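Side-chain contacts in 7beta-hydroxysteroid dehydrogenase (PDB 5FYD), which catalyses the NADPH-dependent reduction of the 7-oxo group of 7-oxolithocholate to yield ursodeoxycholate, probably contributing to its formation in the human colon: residues W10-G15 and E74-A79; P70-T75 and V116-K121; A137-S142 and E223-E228. All blocks are in the same frame, centred on the assembly; numbering follows the deposited sequence.

Interaction 1 (W10-G15 and E74-A79); sequences WGLILG and ETVFAA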
# COMPACT_ATOMS: atom_id res chain seq x y z
N TRP A 10 18.34 14.46 23.55
CA TRP A 10 17.39 14.42 22.46
C TRP A 10 17.73 13.34 21.45
O TRP A 10 18.90 13.13 21.12
CB TRP A 10 17.34 15.77 21.75
CG TRP A 10 16.71 16.86 22.56
CD1 TRP A 10 17.31 17.62 23.52
CD2 TRP A 10 15.37 17.32 22.46
NE1 TRP A 10 16.41 18.53 24.03
CE2 TRP A 10 15.21 18.36 23.41
CE3 TRP A 10 14.27 16.93 21.67
CZ2 TRP A 10 14.02 19.05 23.55
CZ3 TRP A 10 13.08 17.59 21.83
CH2 TRP A 10 12.95 18.65 22.77
N GLY A 11 16.70 12.67 20.95
CA GLY A 11 16.82 11.74 19.82
C GLY A 11 16.04 12.26 18.64
O GLY A 11 15.00 12.89 18.79
N LEU A 12 16.55 11.98 17.45
CA LEU A 12 16.04 12.52 16.20
C LEU A 12 15.57 11.37 15.37
O LEU A 12 16.37 10.50 14.98
CB LEU A 12 17.17 13.26 15.49
CG LEU A 12 16.95 13.79 14.09
CD1 LEU A 12 15.78 14.74 14.02
CD2 LEU A 12 18.20 14.46 13.60
N ILE A 13 14.27 11.34 15.08
CA ILE A 13 13.71 10.33 14.22
C ILE A 13 13.35 10.96 12.89
O ILE A 13 12.43 11.80 12.80
CB ILE A 13 12.46 9.68 14.86
CG1 ILE A 13 12.76 9.22 16.30
CG2 ILE A 13 11.94 8.54 13.98
CD1 ILE A 13 14.00 8.36 16.47
N LEU A 14 14.06 10.54 11.85
CA LEU A 14 13.89 11.11 10.50
C LEU A 14 12.95 10.20 9.71
O LEU A 14 13.37 9.17 9.14
CB LEU A 14 15.25 11.27 9.83
CG LEU A 14 16.16 12.20 10.62
CD1 LEU A 14 17.64 11.91 10.45
CD2 LEU A 14 15.80 13.65 10.26
N GLY A 15 11.67 10.56 9.70
CA GLY A 15 10.61 9.76 9.11
C GLY A 15 9.77 9.15 10.21
O GLY A 15 9.75 7.94 10.38
N GLU A 74 18.98 20.62 5.96
CA GLU A 74 19.26 21.91 6.58
C GLU A 74 18.14 22.43 7.49
O GLU A 74 18.41 23.05 8.53
CB GLU A 74 19.60 22.95 5.49
CG GLU A 74 20.93 22.67 4.82
CD GLU A 74 22.12 22.82 5.76
OE1 GLU A 74 22.03 23.65 6.72
OE2 GLU A 74 23.11 22.10 5.56
N THR A 75 16.89 22.16 7.13
CA THR A 75 15.74 22.48 7.98
C THR A 75 15.86 21.74 9.30
O THR A 75 15.68 22.31 10.38
CB THR A 75 14.44 22.11 7.27
OG1 THR A 75 14.29 22.96 6.13
CG2 THR A 75 13.22 22.27 8.16
N VAL A 76 16.21 20.47 9.21
CA VAL A 76 16.42 19.65 10.41
C VAL A 76 17.58 20.19 11.26
O VAL A 76 17.44 20.34 12.47
CB VAL A 76 16.67 18.18 10.04
CG1 VAL A 76 16.99 17.36 11.28
CG2 VAL A 76 15.46 17.61 9.31
N PHE A 77 18.71 20.47 10.63
CA PHE A 77 19.87 20.94 11.37
C PHE A 77 19.59 22.23 12.11
O PHE A 77 20.10 22.44 13.24
CB PHE A 77 21.10 21.17 10.47
CG PHE A 77 21.48 19.98 9.62
CD1 PHE A 77 21.13 18.68 9.95
CD2 PHE A 77 22.21 20.20 8.46
CE1 PHE A 77 21.50 17.62 9.12
CE2 PHE A 77 22.59 19.15 7.64
CZ PHE A 77 22.24 17.87 7.96
N ALA A 78 18.82 23.13 11.48
CA ALA A 78 18.47 24.39 12.13
C ALA A 78 17.58 24.13 13.34
O ALA A 78 17.77 24.76 14.40
CB ALA A 78 17.81 25.36 11.15
N ALA A 79 16.66 23.17 13.21
CA ALA A 79 15.75 22.78 14.30
C ALA A 79 16.45 22.18 15.51
O ALA A 79 16.03 22.41 16.66
CB ALA A 79 14.67 21.82 13.80
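V76 of helix 72-80 points its two methyls at L12 and L14, alternate residues on one face of strand 10-14. The grip is apolar throughout. V76 CG1 does most of the work, lying 3.9 Å from L12 CD2 and 4.0 Å from L12 CD1, so that it meets both branches of that fork. The same methyl is 4.0 Å from L14 CD2, while V76 CG2 reaches L14 CD2 at 4.1 Å. With CG of L12 anti to the backbone nitrogen (chi1 173°) and CG of L14 anti to the carbonyl carbon instead (chi1 -60°), the two leucines converge on the valine methyl from the strand. Y126 and C122 of helix 105-132 extend this buried patch.

Within segment 74-79 V76 alone meets the strand, and the other side chains turn elsewhere: E74 and A78 lie on the exposed surface, and F77 stacks with H125. L14 also lies close to F67, which binds NADP(+), and strand 10-14 leads into the nucleotide-binding segment T17-G21. A crossover helix, here between strands 60-64 and 85-90, laid over the first strand just ahead of a glycine-rich turn is characteristic of the Rossmann fold of short-chain dehydrogenases.

Interaction 2 (P70-T75 and V116-K121); sequences PGAAET and VVTFLK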
# COMPACT_ATOMS: atom_id res chain seq x y z
N PRO A 70 15.25 19.45 -1.92
CA PRO A 70 16.46 20.12 -1.49
C PRO A 70 16.20 21.02 -0.27
O PRO A 70 15.13 21.62 -0.17
CB PRO A 70 16.88 20.96 -2.70
CG PRO A 70 15.70 21.03 -3.58
CD PRO A 70 14.82 19.86 -3.28
N GLY A 71 17.15 21.06 0.63
CA GLY A 71 17.06 21.84 1.87
C GLY A 71 16.43 21.13 3.06
O GLY A 71 16.36 21.72 4.15
N ALA A 72 15.96 19.90 2.88
CA ALA A 72 15.28 19.19 3.96
C ALA A 72 16.23 19.00 5.14
O ALA A 72 15.89 19.31 6.28
CB ALA A 72 14.75 17.85 3.46
N ALA A 73 17.43 18.53 4.87
CA ALA A 73 18.39 18.25 5.94
C ALA A 73 18.75 19.53 6.70
O ALA A 73 18.77 19.53 7.91
CB ALA A 73 19.64 17.60 5.39
N GLU A 74 18.98 20.62 5.96
CA GLU A 74 19.26 21.91 6.58
C GLU A 74 18.14 22.43 7.49
O GLU A 74 18.41 23.05 8.53
CB GLU A 74 19.60 22.95 5.49
CG GLU A 74 20.93 22.67 4.82
CD GLU A 74 22.12 22.82 5.76
OE1 GLU A 74 22.03 23.65 6.72
OE2 GLU A 74 23.11 22.10 5.56
N THR A 75 16.89 22.16 7.13
CA THR A 75 15.74 22.48 7.98
C THR A 75 15.86 21.74 9.30
O THR A 75 15.68 22.31 10.38
CB THR A 75 14.44 22.11 7.27
OG1 THR A 75 14.29 22.96 6.13
CG2 THR A 75 13.22 22.27 8.16
N VAL A 116 19.48 8.48 -0.37
CA VAL A 116 20.93 8.71 -0.46
C VAL A 116 21.37 10.07 0.06
O VAL A 116 22.21 10.15 0.98
CB VAL A 116 21.44 8.49 -1.90
CG1 VAL A 116 22.94 8.73 -1.99
CG2 VAL A 116 21.09 7.07 -2.35
N VAL A 117 20.88 11.16 -0.54
CA VAL A 117 21.41 12.48 -0.24
C VAL A 117 21.00 13.02 1.13
O VAL A 117 21.87 13.40 1.94
CB VAL A 117 21.09 13.49 -1.35
CG1 VAL A 117 21.57 14.90 -0.98
CG2 VAL A 117 21.68 13.02 -2.68
N THR A 118 19.69 13.12 1.38
CA THR A 118 19.22 13.54 2.70
C THR A 118 19.70 12.59 3.77
O THR A 118 20.13 13.02 4.82
CB THR A 118 17.69 13.67 2.76
OG1 THR A 118 17.25 14.58 1.73
CG2 THR A 118 17.25 14.18 4.14
N PHE A 119 19.66 11.29 3.47
CA PHE A 119 20.23 10.27 4.34
C PHE A 119 21.67 10.62 4.75
O PHE A 119 21.97 10.73 5.94
CB PHE A 119 20.21 8.90 3.68
CG PHE A 119 21.15 7.94 4.32
CD1 PHE A 119 20.94 7.49 5.63
CD2 PHE A 119 22.29 7.51 3.66
CE1 PHE A 119 21.81 6.62 6.22
CE2 PHE A 119 23.17 6.62 4.26
CZ PHE A 119 22.93 6.18 5.56
N LEU A 120 22.54 10.78 3.75
CA LEU A 120 23.95 10.99 4.05
C LEU A 120 24.23 12.35 4.71
O LEU A 120 25.09 12.43 5.56
CB LEU A 120 24.84 10.81 2.82
CG LEU A 120 26.32 10.59 3.18
CD1 LEU A 120 26.59 9.31 3.98
CD2 LEU A 120 27.17 10.57 1.92
N LYS A 121 23.52 13.41 4.29
CA LYS A 121 23.67 14.71 4.93
C LYS A 121 23.39 14.59 6.42
O LYS A 121 24.17 15.08 7.25
CB LYS A 121 22.73 15.75 4.31
CG LYS A 121 23.18 16.25 2.95
CD LYS A 121 22.24 17.33 2.44
CE LYS A 121 22.84 18.08 1.26
NZ LYS A 121 21.96 19.24 0.92
O HOH W 1 18.11 17.29 2.33
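A73 and K121 supply the apolar part of this helix-to-helix contact. A73 CB, directed at the opposite helix, sits 3.8 Å from K121 CB and 3.9 Å from K121 CD, so the methyl rests alongside the aliphatic stem of the lysine. That stem is extended beyond CG and set off by a chi1 of -75°, which carries it past the alanine. T118 CG2 adds a looser touch. With only a methyl on A73, the backbones come close at T118: the CA atoms of A73 and T118 are 5.8 Å apart.

The polar part runs through one water. It accepts from A73 N at 2.9 Å and donates to T118 OG1 at 2.9 Å, joining the first turn of helix 72-80, whose early N-H groups lack acceptors within the helix, to helix 105-132. T118 OG1 also hydrogen-bonds to the carbonyls of F67 and N113.

Within segment 70-75, the carbonyl oxygen of the N-cap residue G71 takes two bonds from T75, with T75 OG1 at 3.1 Å from G71 O and the backbone N-H of T75 reaching it from the opposite face of the carbonyl plane.

Opposite charges are near but not in contact: E74 OE2 and K121 NZ stand 5.6 Å apart at the solvent-exposed side, where any attraction is probably modest.

Two neighbouring helices packed on one side of a Rossmann sheet, with a threonine of one holding the carbonyl of the NADP(+)-binding residue F67, fit the nucleotide half of a short-chain dehydrogenase.

Interaction 3 (A137-S142 and E223-E228); sequences AVINVS and EKLGKE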
# COMPACT_ATOMS: atom_id res chain seq x y z
N ALA A 137 24.28 7.62 19.50
CA ALA A 137 23.88 6.39 18.83
C ALA A 137 23.14 6.66 17.55
O ALA A 137 22.38 7.63 17.45
CB ALA A 137 23.04 5.56 19.76
N VAL A 138 23.35 5.80 16.56
CA VAL A 138 22.62 5.86 15.31
C VAL A 138 22.12 4.47 15.00
O VAL A 138 22.89 3.51 15.05
CB VAL A 138 23.51 6.31 14.14
CG1 VAL A 138 22.70 6.32 12.82
CG2 VAL A 138 24.11 7.68 14.41
N ILE A 139 20.83 4.35 14.68
CA ILE A 139 20.29 3.11 14.09
C ILE A 139 19.62 3.50 12.81
O ILE A 139 18.62 4.19 12.83
CB ILE A 139 19.26 2.41 15.01
CG1 ILE A 139 19.93 2.00 16.33
CG2 ILE A 139 18.64 1.20 14.29
CD1 ILE A 139 18.94 1.48 17.36
N ASN A 140 20.18 3.09 11.68
CA ASN A 140 19.56 3.36 10.41
C ASN A 140 18.83 2.12 9.91
O ASN A 140 19.20 0.99 10.23
CB ASN A 140 20.59 3.82 9.38
CG ASN A 140 21.19 5.14 9.73
OD1 ASN A 140 20.52 6.03 10.25
ND2 ASN A 140 22.48 5.29 9.43
N VAL A 141 17.79 2.35 9.14
CA VAL A 141 16.91 1.29 8.68
C VAL A 141 17.16 0.97 7.21
O VAL A 141 17.09 1.86 6.35
CB VAL A 141 15.45 1.69 8.91
CG1 VAL A 141 14.49 0.61 8.42
CG2 VAL A 141 15.25 1.98 10.39
N SER A 142 17.50 -0.28 6.94
CA SER A 142 17.55 -0.79 5.57
C SER A 142 16.43 -1.79 5.30
O SER A 142 15.50 -1.99 6.11
CB SER A 142 18.94 -1.37 5.29
OG SER A 142 19.12 -1.62 3.91
N GLU A 223 18.16 -3.91 21.42
CA GLU A 223 18.82 -5.03 22.12
C GLU A 223 20.24 -5.24 21.61
O GLU A 223 21.13 -5.52 22.40
CB GLU A 223 17.98 -6.31 22.02
CG GLU A 223 16.82 -6.29 23.01
CD GLU A 223 15.88 -7.49 22.93
OE1 GLU A 223 16.25 -8.51 22.28
OE2 GLU A 223 14.77 -7.40 23.51
N LYS A 224 20.46 -5.03 20.32
CA LYS A 224 21.77 -5.28 19.69
C LYS A 224 22.66 -4.04 19.50
O LYS A 224 23.82 -4.17 19.09
CB LYS A 224 21.54 -6.03 18.38
CG LYS A 224 20.98 -7.43 18.68
CD LYS A 224 20.62 -8.21 17.44
CE LYS A 224 20.19 -9.61 17.85
NZ LYS A 224 19.57 -10.33 16.72
N LEU A 225 22.14 -2.86 19.83
CA LEU A 225 22.87 -1.62 19.68
C LEU A 225 24.12 -1.64 20.55
O LEU A 225 24.04 -1.90 21.74
CB LEU A 225 22.00 -0.42 20.09
CG LEU A 225 22.63 0.94 19.98
CD1 LEU A 225 23.09 1.29 18.56
CD2 LEU A 225 21.67 1.98 20.54
N GLY A 226 25.28 -1.38 19.93
CA GLY A 226 26.56 -1.46 20.62
C GLY A 226 27.12 -2.87 20.74
O GLY A 226 28.19 -3.02 21.30
N LYS A 227 26.42 -3.88 20.23
CA LYS A 227 26.88 -5.27 20.23
C LYS A 227 27.08 -5.80 18.81
O LYS A 227 28.08 -6.45 18.52
CB LYS A 227 25.87 -6.16 20.93
CG LYS A 227 25.58 -5.80 22.38
CD LYS A 227 24.51 -6.75 22.91
CE LYS A 227 24.28 -6.62 24.40
NZ LYS A 227 23.74 -5.28 24.75
N GLU A 228 26.09 -5.57 17.95
CA GLU A 228 26.15 -6.05 16.56
C GLU A 228 26.09 -4.86 15.64
O GLU A 228 25.43 -3.88 15.95
CB GLU A 228 25.02 -7.03 16.28
CG GLU A 228 25.07 -8.23 17.21
CD GLU A 228 24.08 -9.31 16.86
OE1 GLU A 228 23.78 -9.50 15.68
OE2 GLU A 228 23.62 -10.00 17.80
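This is a buried apolar contact at the sheet surface, where L225, just beyond helix 214-224, projects onto strand 136-143. Its isobutyl fork straddles two strand residues whose side chains emerge on the same face. The CD2 branch of L225 meets A137 CB at 3.9 Å, and the CD1 branch lies 3.9 Å from I139 CG1. Between them the strand backbone also comes near, with V138 O 4.2 Å from L225 CD1.

The torsions help to set the fork over the strand. L225 holds CG anti to its own nitrogen (chi1 -180°), which places it beside the carbonyl carbon, while I139 keeps CG1 anti to its carbonyl carbon (chi1 -61°) and thereby offers the methylene to the leucine. The two side chains pass at a slant rather than lying side by side.

A tight turn sets the leucine in place. L225 and G226 are its central residues, with the backbone angles of a type II turn, and K224 O accepts from both K227 N and E228 N, each at 2.9 Å. The positive phi of G226 suits glycine. The chain then heads for strand 230-232, at the edge of the sheet.

Around the contact, Y7 of helix 3-7 touches both A137 and L225, and E182 of strand 179-186 also meets the leucine. I139 lies between F87 of strand 85-90 and I184 of strand 179-186, whereas V138 and N140 turn to the other face of the strand, against F123 of helix 105-132.

From the N terminus, strand 10-14 opens interaction 1, which closes after two further strands when helix 72-80 returns to it. Interaction 2 opens on that same helix, at its start, and closes on helix 105-132 after strand 85-90 has been laid down; the two loops are thus joined end to end, sharing E74 and T75, and neither nests in the other. They also touch, F77 CZ lying 3.5 Å from K121 O. Interaction 3 follows in series, from the next strand, 136-143, to the turn before strand 230-232. F119 CE1 of helix 105-132 lies 3.5 Å from N140 ND2. Interactions 1 and 2 tie the first strand to two helices; interaction 3 ties a later strand to that turn.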